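Local coordinates for uncharacterized protein (Staphylococcus aureus, PDB 3P8A) that is of unknown function but carries a glyoxalase-like domain and is grouped with the vicinal oxygen chelate (VOC) family, at residues I195-N200 with R236-K241; D159-P164 with K241-H246; Q105-I110 with A266-E271. All blocks are in the same frame, centred on the assembly; numbering follows the deposited sequence.

Contact 1 (I195-N200 with R236-K241); sequences IVKSKN and RIEDGK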
loop_
_atom_site.group_PDB
_atom_site.type_symbol
_atom_site.label_atom_id
_atom_site.label_comp_id
_atom_site.label_asym_id
_atom_site.label_seq_id
_atom_site.Cartn_x
_atom_site.Cartn_y
_atom_site.Cartn_z
ATOM N N ILE A 195 -10.779 1.823 0.541
ATOM C CA ILE A 195 -11.804 1.670 -0.463
ATOM C C ILE A 195 -11.180 1.538 -1.848
ATOM O O ILE A 195 -10.388 2.395 -2.288
ATOM C CB ILE A 195 -12.919 2.762 -0.390
ATOM C CG1 ILE A 195 -13.602 2.746 0.994
ATOM C CG2 ILE A 195 -13.974 2.488 -1.485
ATOM C CD1 ILE A 195 -14.818 3.759 1.155
ATOM N N VAL A 196 -11.565 0.456 -2.531
ATOM C CA VAL A 196 -11.118 0.096 -3.857
ATOM C C VAL A 196 -12.342 0.102 -4.773
ATOM O O VAL A 196 -13.395 -0.462 -4.417
ATOM C CB VAL A 196 -10.424 -1.306 -3.837
ATOM C CG1 VAL A 196 -10.051 -1.771 -5.236
ATOM C CG2 VAL A 196 -9.194 -1.322 -2.926
ATOM N N LYS A 197 -12.222 0.789 -5.930
ATOM C CA LYS A 197 -13.267 0.798 -6.932
ATOM C C LYS A 197 -12.842 -0.234 -7.964
ATOM O O LYS A 197 -11.672 -0.240 -8.356
ATOM C CB LYS A 197 -13.458 2.212 -7.529
ATOM C CG LYS A 197 -14.558 2.957 -6.777
ATOM C CD LYS A 197 -14.732 4.392 -7.156
ATOM C CE LYS A 197 -15.993 4.938 -6.503
ATOM N NZ LYS A 197 -16.284 6.338 -6.899
ATOM N N SER A 198 -13.741 -1.155 -8.351
ATOM C CA SER A 198 -13.369 -2.164 -9.343
ATOM C C SER A 198 -14.418 -2.331 -10.436
ATOM O O SER A 198 -15.612 -2.428 -10.129
ATOM C CB SER A 198 -13.112 -3.506 -8.679
ATOM O OG SER A 198 -12.789 -4.469 -9.671
ATOM N N LYS A 199 -13.962 -2.475 -11.694
ATOM C CA LYS A 199 -14.887 -2.728 -12.813
ATOM C C LYS A 199 -15.271 -4.197 -12.875
ATOM O O LYS A 199 -16.120 -4.587 -13.681
ATOM C CB LYS A 199 -14.285 -2.273 -14.158
ATOM C CG LYS A 199 -14.234 -0.767 -14.323
ATOM C CD LYS A 199 -13.623 -0.378 -15.676
ATOM C CE LYS A 199 -12.118 -0.400 -15.662
ATOM N NZ LYS A 199 -11.569 0.077 -16.968
ATOM N N ASN A 200 -14.659 -5.017 -12.012
ATOM C CA ASN A 200 -14.959 -6.435 -11.893
ATOM C C ASN A 200 -14.806 -6.858 -10.439
ATOM O O ASN A 200 -13.871 -7.554 -10.077
ATOM C CB ASN A 200 -14.079 -7.288 -12.854
ATOM C CG ASN A 200 -14.630 -8.677 -13.074
ATOM O OD1 ASN A 200 -15.577 -9.104 -12.418
ATOM N ND2 ASN A 200 -14.017 -9.433 -13.974
ATOM N N ARG A 236 -12.889 -2.398 1.426
ATOM C CA ARG A 236 -14.136 -2.296 0.715
ATOM C C ARG A 236 -13.867 -2.253 -0.766
ATOM O O ARG A 236 -13.170 -1.349 -1.230
ATOM C CB ARG A 236 -14.951 -1.063 1.195
ATOM C CG ARG A 236 -16.269 -0.887 0.412
ATOM C CD ARG A 236 -17.188 0.091 1.082
ATOM N NE ARG A 236 -17.675 -0.458 2.345
ATOM C CZ ARG A 236 -18.555 0.124 3.147
ATOM N NH1 ARG A 236 -19.063 1.307 2.840
ATOM N NH2 ARG A 236 -18.943 -0.481 4.259
ATOM N N ILE A 237 -14.399 -3.243 -1.501
ATOM C CA ILE A 237 -14.322 -3.328 -2.966
ATOM C C ILE A 237 -15.718 -2.953 -3.430
ATOM O O ILE A 237 -16.687 -3.621 -3.075
ATOM C CB ILE A 237 -13.920 -4.746 -3.501
ATOM C CG1 ILE A 237 -12.749 -5.421 -2.708
ATOM C CG2 ILE A 237 -13.699 -4.765 -5.035
ATOM C CD1 ILE A 237 -11.385 -4.683 -2.676
ATOM N N GLU A 238 -15.832 -1.841 -4.145
ATOM C CA GLU A 238 -17.103 -1.388 -4.640
ATOM C C GLU A 238 -17.110 -1.271 -6.147
ATOM O O GLU A 238 -16.077 -1.034 -6.777
ATOM C CB GLU A 238 -17.611 -0.127 -3.924
ATOM C CG GLU A 238 -16.740 1.105 -4.022
ATOM C CD GLU A 238 -17.271 2.303 -3.261
ATOM O OE1 GLU A 238 -16.913 3.441 -3.638
ATOM O OE2 GLU A 238 -18.011 2.109 -2.270
ATOM N N ASP A 239 -18.285 -1.493 -6.723
ATOM C CA ASP A 239 -18.494 -1.395 -8.161
ATOM C C ASP A 239 -18.218 0.052 -8.577
ATOM O O ASP A 239 -18.590 0.977 -7.867
ATOM C CB ASP A 239 -19.956 -1.726 -8.492
ATOM C CG ASP A 239 -20.339 -3.171 -8.266
ATOM O OD1 ASP A 239 -19.448 -4.037 -8.335
ATOM O OD2 ASP A 239 -21.540 -3.438 -8.041
ATOM N N GLY A 240 -17.538 0.225 -9.693
ATOM C CA GLY A 240 -17.261 1.559 -10.199
ATOM C C GLY A 240 -17.047 1.564 -11.687
ATOM O O GLY A 240 -16.869 0.511 -12.304
ATOM N N LYS A 241 -17.061 2.758 -12.276
ATOM C CA LYS A 241 -16.749 2.934 -13.693
ATOM C C LYS A 241 -15.224 2.969 -13.835
ATOM O O LYS A 241 -14.697 2.829 -14.933
ATOM C CB LYS A 241 -17.410 4.208 -14.249
ATOM C CG LYS A 241 -18.947 4.166 -14.181
ATOM C CD LYS A 241 -19.678 4.247 -15.555
ATOM C CE LYS A 241 -21.115 3.771 -15.487
ATOM N NZ LYS A 241 -21.482 2.920 -16.655
HETATM O O HOH W 1 -17.582 -4.417 -10.442
#
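V196 and I237 stand shoulder to shoulder on one face of the sheet. I237 CD1 leans back against V196 CB at 3.7 Å, while its CG2 branch reaches S198 CB; W208 of helix 201-212 packs on both V196 and I237. On the other face I195, R236, K197 and E238 gather. I195 CG1 runs alongside R236 CB at 4.0 Å, and R236 NE forms a salt bridge with D225. E238 holds CG between its backbone N and carbonyl carbon (chi1 60°), which swings the extended chain across its neighbours: CD rests on I195 CG2, and OE1 lies 3.4 Å from K197 CE. K197 NZ stops 4.4 Å from E238 OE1, too far for a salt bridge, so any attraction is long-range. The strands are parallel neighbours, 189-198 leading through helix 201-212 and two further strands to 234-239, consistent with the beta-alpha-beta-beta-beta module of VOC proteins. Nearly straight backbone bonds join them: V196 N to R236 O (2.7 Å), E238 N to V196 O (2.8 Å) and S198 N to E238 O (2.8 Å). Past D239 the pairing frays, and G240 N makes only a weak bond to S198 O at 3.3 Å. A water bridges S198 O and D239 OD1, the latter also paired with R201. S198 OG accepts from N200 N, closing an ST turn at the N-cap of helix 201-212, and also hydrogen-bonds T204 OG1.

Contact 2 (D159-P164 with K241-H246); sequences DDEIKP and KVSKYH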
loop_
_atom_site.group_PDB
_atom_site.type_symbol
_atom_site.label_atom_id
_atom_site.label_comp_id
_atom_site.label_asym_id
_atom_site.label_seq_id
_atom_site.Cartn_x
_atom_site.Cartn_y
_atom_site.Cartn_z
ATOM N N ASP A 159 -6.417 -11.683 -15.933
ATOM C CA ASP A 159 -6.573 -10.238 -15.861
ATOM C C ASP A 159 -6.724 -9.725 -14.425
ATOM O O ASP A 159 -7.396 -10.355 -13.596
ATOM C CB ASP A 159 -7.800 -9.786 -16.676
ATOM C CG ASP A 159 -7.718 -9.992 -18.176
ATOM O OD1 ASP A 159 -6.595 -9.918 -18.732
ATOM O OD2 ASP A 159 -8.777 -10.160 -18.805
ATOM N N ASP A 160 -6.128 -8.554 -14.158
ATOM C CA ASP A 160 -6.252 -7.855 -12.887
ATOM C C ASP A 160 -6.869 -6.514 -13.167
ATOM O O ASP A 160 -6.273 -5.716 -13.888
ATOM C CB ASP A 160 -4.876 -7.622 -12.203
ATOM C CG ASP A 160 -4.189 -8.851 -11.655
ATOM O OD1 ASP A 160 -4.827 -9.590 -10.865
ATOM O OD2 ASP A 160 -2.986 -9.044 -11.962
ATOM N N GLU A 161 -8.054 -6.239 -12.608
ATOM C CA GLU A 161 -8.596 -4.894 -12.716
ATOM C C GLU A 161 -7.772 -4.014 -11.762
ATOM O O GLU A 161 -7.445 -2.871 -12.072
ATOM C CB GLU A 161 -10.084 -4.840 -12.289
ATOM C CG GLU A 161 -11.038 -5.399 -13.326
ATOM C CD GLU A 161 -11.160 -4.622 -14.615
ATOM O OE1 GLU A 161 -10.814 -3.416 -14.628
ATOM O OE2 GLU A 161 -11.606 -5.231 -15.617
ATOM N N ILE A 162 -7.413 -4.596 -10.617
ATOM C CA ILE A 162 -6.717 -3.944 -9.508
ATOM C C ILE A 162 -5.342 -4.515 -9.346
ATOM O O ILE A 162 -5.189 -5.735 -9.311
ATOM C CB ILE A 162 -7.571 -4.156 -8.197
ATOM C CG1 ILE A 162 -8.957 -3.539 -8.317
ATOM C CG2 ILE A 162 -6.855 -3.684 -6.931
ATOM C CD1 ILE A 162 -8.973 -2.022 -8.745
ATOM N N LYS A 163 -4.337 -3.640 -9.177
ATOM C CA LYS A 163 -2.978 -4.137 -8.989
ATOM C C LYS A 163 -2.962 -4.916 -7.683
ATOM O O LYS A 163 -3.425 -4.385 -6.664
ATOM C CB LYS A 163 -1.942 -3.000 -8.940
ATOM C CG LYS A 163 -0.509 -3.510 -9.024
ATOM C CD LYS A 163 -0.095 -3.719 -10.451
ATOM C CE LYS A 163 1.377 -4.017 -10.548
ATOM N NZ LYS A 163 1.772 -4.076 -11.980
ATOM N N PRO A 164 -2.509 -6.197 -7.703
ATOM C CA PRO A 164 -2.526 -6.982 -6.470
ATOM C C PRO A 164 -1.702 -6.365 -5.349
ATOM O O PRO A 164 -0.546 -5.988 -5.574
ATOM C CB PRO A 164 -1.900 -8.333 -6.898
ATOM C CG PRO A 164 -2.172 -8.424 -8.364
ATOM C CD PRO A 164 -1.970 -6.998 -8.828
ATOM N N LYS A 241 -17.061 2.758 -12.276
ATOM C CA LYS A 241 -16.749 2.934 -13.693
ATOM C C LYS A 241 -15.224 2.969 -13.835
ATOM O O LYS A 241 -14.697 2.829 -14.933
ATOM C CB LYS A 241 -17.410 4.208 -14.249
ATOM C CG LYS A 241 -18.947 4.166 -14.181
ATOM C CD LYS A 241 -19.678 4.247 -15.555
ATOM C CE LYS A 241 -21.115 3.771 -15.487
ATOM N NZ LYS A 241 -21.482 2.920 -16.655
ATOM N N VAL A 242 -14.506 3.069 -12.699
ATOM C CA VAL A 242 -13.034 3.052 -12.645
ATOM C C VAL A 242 -12.536 1.819 -11.857
ATOM O O VAL A 242 -13.272 1.285 -11.021
ATOM C CB VAL A 242 -12.457 4.360 -11.998
ATOM C CG1 VAL A 242 -12.813 5.594 -12.800
ATOM C CG2 VAL A 242 -12.913 4.536 -10.554
ATOM N N SER A 243 -11.313 1.371 -12.139
ATOM C CA SER A 243 -10.657 0.319 -11.368
ATOM C C SER A 243 -9.441 0.969 -10.688
ATOM O O SER A 243 -8.419 1.224 -11.335
ATOM C CB SER A 243 -10.262 -0.875 -12.231
ATOM O OG SER A 243 -11.384 -1.697 -12.501
ATOM N N LYS A 244 -9.558 1.267 -9.387
ATOM C CA LYS A 244 -8.464 1.912 -8.644
ATOM C C LYS A 244 -8.600 1.898 -7.127
ATOM O O LYS A 244 -9.711 1.814 -6.593
ATOM C CB LYS A 244 -8.263 3.381 -9.148
ATOM C CG LYS A 244 -9.444 4.313 -8.904
ATOM C CD LYS A 244 -9.057 5.724 -9.322
ATOM C CE LYS A 244 -9.990 6.769 -8.797
ATOM N NZ LYS A 244 -9.609 8.116 -9.306
ATOM N N TYR A 245 -7.459 2.074 -6.440
ATOM C CA TYR A 245 -7.366 2.311 -5.000
ATOM C C TYR A 245 -7.865 3.753 -4.899
ATOM O O TYR A 245 -7.259 4.662 -5.475
ATOM C CB TYR A 245 -5.905 2.164 -4.533
ATOM C CG TYR A 245 -5.481 0.714 -4.497
ATOM C CD1 TYR A 245 -5.780 -0.091 -3.401
ATOM C CD2 TYR A 245 -4.821 0.131 -5.579
ATOM C CE1 TYR A 245 -5.435 -1.441 -3.382
ATOM C CE2 TYR A 245 -4.504 -1.230 -5.586
ATOM C CZ TYR A 245 -4.806 -2.007 -4.480
ATOM O OH TYR A 245 -4.488 -3.337 -4.460
ATOM N N HIS A 246 -9.047 3.922 -4.317
ATOM C CA HIS A 246 -9.799 5.157 -4.316
ATOM C C HIS A 246 -9.656 6.067 -3.111
ATOM O O HIS A 246 -9.424 7.258 -3.274
ATOM C CB HIS A 246 -11.270 4.804 -4.580
ATOM C CG HIS A 246 -12.215 5.966 -4.562
ATOM N ND1 HIS A 246 -12.384 6.771 -5.681
ATOM C CD2 HIS A 246 -13.093 6.350 -3.602
ATOM C CE1 HIS A 246 -13.350 7.624 -5.366
ATOM N NE2 HIS A 246 -13.796 7.426 -4.114
#
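E161 meets S243, and K163 meets Y245, where the connection between strands 147-155 and 166-170 of one sheet of this glyoxalase-like fold comes up against the start of strand 244-252 in the other. Two hydrogen bonds, one near each end, tie the loop down. At the loop's E161 end, S243 OG donates to E161 OE1 over 2.8 Å, arriving on the anti side of the carboxylate and 33° out of its plane. The glutamate chain is bent at its second torsion (chi2 -67°), which brings OE1 back to the serine hydroxyl already lying beside CB. S243 OG also accepts from K199 N, the loop residue after strand 189-198; the hydroxyl therefore links three pieces of chain, and that second bond probably helps fix its rotation.

Apolar contact fills the space between the two bonds. I162 divides its branches: CD1 lies on the opposing backbone, 3.4 Å from K244 N and 3.6 Å from S243 C, while CG2 approaches the phenol end of Y245 obliquely, 3.6 Å from CZ. V196 touches both I162 and Y245 from strand 189-198, and helix 201-212 adds T204 against I162 and W208 against Y245.

The buried end is polar again. With CG beside the backbone N (chi1 -74°), the Y245 ring carries its hydroxyl to the loop. K163 O sits at the edge of that ring, in its plane, and accepts the hydrogen bond of Y245 OH at 2.7 Å, almost in line with its own C=O bond.

Contact 3 (Q105-I110 with A266-E271); sequences QGFKNI and AIYRFE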
loop_
_atom_site.group_PDB
_atom_site.type_symbol
_atom_site.label_atom_id
_atom_site.label_comp_id
_atom_site.label_asym_id
_atom_site.label_seq_id
_atom_site.Cartn_x
_atom_site.Cartn_y
_atom_site.Cartn_z
ATOM N N GLN A 105 -1.388 10.415 -11.036
ATOM C CA GLN A 105 -1.178 10.545 -9.590
ATOM C C GLN A 105 -2.346 9.949 -8.807
ATOM O O GLN A 105 -3.468 9.940 -9.309
ATOM C CB GLN A 105 -0.999 12.015 -9.228
ATOM C CG GLN A 105 0.235 12.616 -9.876
ATOM C CD GLN A 105 0.366 14.071 -9.537
ATOM O OE1 GLN A 105 0.831 14.443 -8.461
ATOM N NE2 GLN A 105 -0.115 14.918 -10.415
ATOM N N GLY A 106 -2.061 9.474 -7.595
ATOM C CA GLY A 106 -3.048 8.879 -6.710
ATOM C C GLY A 106 -2.539 7.641 -6.019
ATOM O O GLY A 106 -1.356 7.288 -6.138
ATOM N N PHE A 107 -3.432 6.981 -5.262
ATOM C CA PHE A 107 -3.099 5.738 -4.589
ATOM C C PHE A 107 -2.739 4.686 -5.631
ATOM O O PHE A 107 -3.452 4.524 -6.631
ATOM C CB PHE A 107 -4.251 5.275 -3.697
ATOM C CG PHE A 107 -4.497 6.117 -2.472
ATOM C CD1 PHE A 107 -3.439 6.519 -1.663
ATOM C CD2 PHE A 107 -5.794 6.419 -2.068
ATOM C CE1 PHE A 107 -3.670 7.239 -0.502
ATOM C CE2 PHE A 107 -6.033 7.121 -0.888
ATOM C CZ PHE A 107 -4.967 7.557 -0.125
ATOM N N LYS A 108 -1.581 4.037 -5.446
ATOM C CA LYS A 108 -1.085 3.027 -6.390
ATOM C C LYS A 108 -1.359 1.592 -5.944
ATOM O O LYS A 108 -1.706 0.737 -6.780
ATOM C CB LYS A 108 0.423 3.198 -6.638
ATOM C CG LYS A 108 0.822 4.529 -7.314
ATOM C CD LYS A 108 0.442 4.613 -8.809
ATOM C CE LYS A 108 -0.745 5.520 -9.073
ATOM N NZ LYS A 108 -1.300 5.298 -10.459
ATOM N N ASN A 109 -1.153 1.320 -4.647
ATOM C CA ASN A 109 -1.316 -0.015 -4.089
ATOM C C ASN A 109 -1.278 0.017 -2.581
ATOM O O ASN A 109 -1.052 1.066 -1.970
ATOM C CB ASN A 109 -0.170 -0.949 -4.593
ATOM C CG ASN A 109 -0.602 -2.387 -4.791
ATOM O OD1 ASN A 109 -1.611 -2.863 -4.237
ATOM N ND2 ASN A 109 0.136 -3.097 -5.598
ATOM N N ILE A 110 -1.495 -1.159 -1.974
ATOM C CA ILE A 110 -1.364 -1.369 -0.530
ATOM C C ILE A 110 -0.353 -2.489 -0.353
ATOM O O ILE A 110 -0.171 -3.335 -1.239
ATOM C CB ILE A 110 -2.712 -1.650 0.176
ATOM C CG1 ILE A 110 -3.442 -2.880 -0.465
ATOM C CG2 ILE A 110 -3.597 -0.378 0.169
ATOM C CD1 ILE A 110 -4.565 -3.459 0.420
ATOM N N ALA A 266 -5.876 11.229 -4.865
ATOM C CA ALA A 266 -6.250 10.367 -3.752
ATOM C C ALA A 266 -7.260 11.041 -2.817
ATOM O O ALA A 266 -7.406 12.266 -2.834
ATOM C CB ALA A 266 -5.008 9.938 -2.979
ATOM N N ILE A 267 -8.033 10.238 -2.079
ATOM C CA ILE A 267 -9.039 10.775 -1.157
ATOM C C ILE A 267 -8.708 10.308 0.236
ATOM O O ILE A 267 -8.598 9.104 0.467
ATOM C CB ILE A 267 -10.505 10.437 -1.547
ATOM C CG1 ILE A 267 -10.799 10.845 -3.011
ATOM C CG2 ILE A 267 -11.520 11.091 -0.554
ATOM C CD1 ILE A 267 -11.944 10.157 -3.601
ATOM N N TYR A 268 -8.486 11.263 1.141
ATOM C CA TYR A 268 -8.230 10.952 2.547
ATOM C C TYR A 268 -9.495 11.372 3.284
ATOM O O TYR A 268 -9.819 12.553 3.277
ATOM C CB TYR A 268 -6.997 11.705 3.066
ATOM C CG TYR A 268 -5.692 11.264 2.427
ATOM C CD1 TYR A 268 -4.847 10.361 3.073
ATOM C CD2 TYR A 268 -5.304 11.745 1.179
ATOM C CE1 TYR A 268 -3.651 9.942 2.487
ATOM C CE2 TYR A 268 -4.110 11.331 0.582
ATOM C CZ TYR A 268 -3.279 10.440 1.248
ATOM O OH TYR A 268 -2.096 10.036 0.664
ATOM N N ARG A 269 -10.262 10.402 3.826
ATOM C CA ARG A 269 -11.494 10.682 4.580
ATOM C C ARG A 269 -11.198 10.590 6.065
ATOM O O ARG A 269 -10.576 9.618 6.502
ATOM C CB ARG A 269 -12.624 9.704 4.197
ATOM C CG ARG A 269 -13.158 9.885 2.781
ATOM C CD ARG A 269 -14.101 8.773 2.323
ATOM N NE ARG A 269 -15.336 8.707 3.119
ATOM C CZ ARG A 269 -16.320 7.827 2.932
ATOM N NH1 ARG A 269 -16.244 6.926 1.958
ATOM N NH2 ARG A 269 -17.386 7.837 3.724
ATOM N N PHE A 270 -11.621 11.596 6.847
ATOM C CA PHE A 270 -11.389 11.628 8.287
ATOM C C PHE A 270 -12.696 11.594 9.017
ATOM O O PHE A 270 -13.629 12.327 8.669
ATOM C CB PHE A 270 -10.559 12.846 8.703
ATOM C CG PHE A 270 -9.169 12.895 8.103
ATOM C CD1 PHE A 270 -8.067 12.437 8.817
ATOM C CD2 PHE A 270 -8.966 13.369 6.807
ATOM C CE1 PHE A 270 -6.781 12.479 8.253
ATOM C CE2 PHE A 270 -7.683 13.410 6.248
ATOM C CZ PHE A 270 -6.600 12.994 6.987
ATOM N N GLU A 271 -12.791 10.712 10.016
ATOM C CA GLU A 271 -14.019 10.561 10.783
ATOM C C GLU A 271 -13.767 10.625 12.283
ATOM O O GLU A 271 -12.744 10.106 12.747
ATOM C CB GLU A 271 -14.755 9.262 10.375
ATOM C CG GLU A 271 -15.223 9.299 8.924
ATOM C CD GLU A 271 -16.025 8.143 8.357
ATOM O OE1 GLU A 271 -16.315 7.177 9.102
ATOM O OE2 GLU A 271 -16.367 8.210 7.153
#
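F107 meets A266 with a face of its ring and Y268 with an edge, and nearly all the tight packing of this contact involves it. A266 CB sits squarely over the face, 3.5 Å from the centroid and 7° off the ring normal, a CH-pi contact. The edge at CZ is turned toward the Y268 face: an edge-to-face pair with centroids 5.1 Å apart and planes at 63°, F107 CZ standing over the tyrosine face toward its rim, 3.6 Å from CZ of Y268. F107 CE1 also comes within 3.4 Å of Y268 OH, and at another part of the edge, near the ring plane, CE2 meets I267 O at 3.5 Å. The F107 side chain leaves its strand with CG beside the backbone N (chi1 -70°), and its end bridges strand segments 106-110 and 266-271, almost at right angles, on strands of the two sheets of this glyoxalase-like fold.

Toward Q105 the fit slackens. G106 CA is 4.1 Å from A266 N, and I267 CB points away from segment 105-110, so its carbonyl alone comes near the ring. Partly exposed Q105 turns instead to R264 and D33.

Dispersion and weak aromatic electrostatics thus hold the two sheets together here, while the one polar side-chain group in the packing, Y268 OH, finds its hydrogen bond with H30 ND1 on strand 24-31; the H30 ring also meets F107 edge-to-face.

Contact 3 is the most buried and joins the two sheets by aromatic and CH-pi packing; contacts 1 and 2, their centres about 7 Å apart, are partly buried and lie further from the centre of the chain. Contact 1 stays within one sheet and depends on backbone hydrogen bonds. Contact 2 ties a loop to that same sheet through two side-chain hydrogen bonds. Strand 244-252 connects all three: it pairs with strand 189-198 of contact 1 and strand 266-272 of contact 3, and its Y245 touches both V196 and F107. Chemistry thus passes from backbone bonds with charged side chains on one face in contact 1 to mostly apolar packing between the sheets in contact 3.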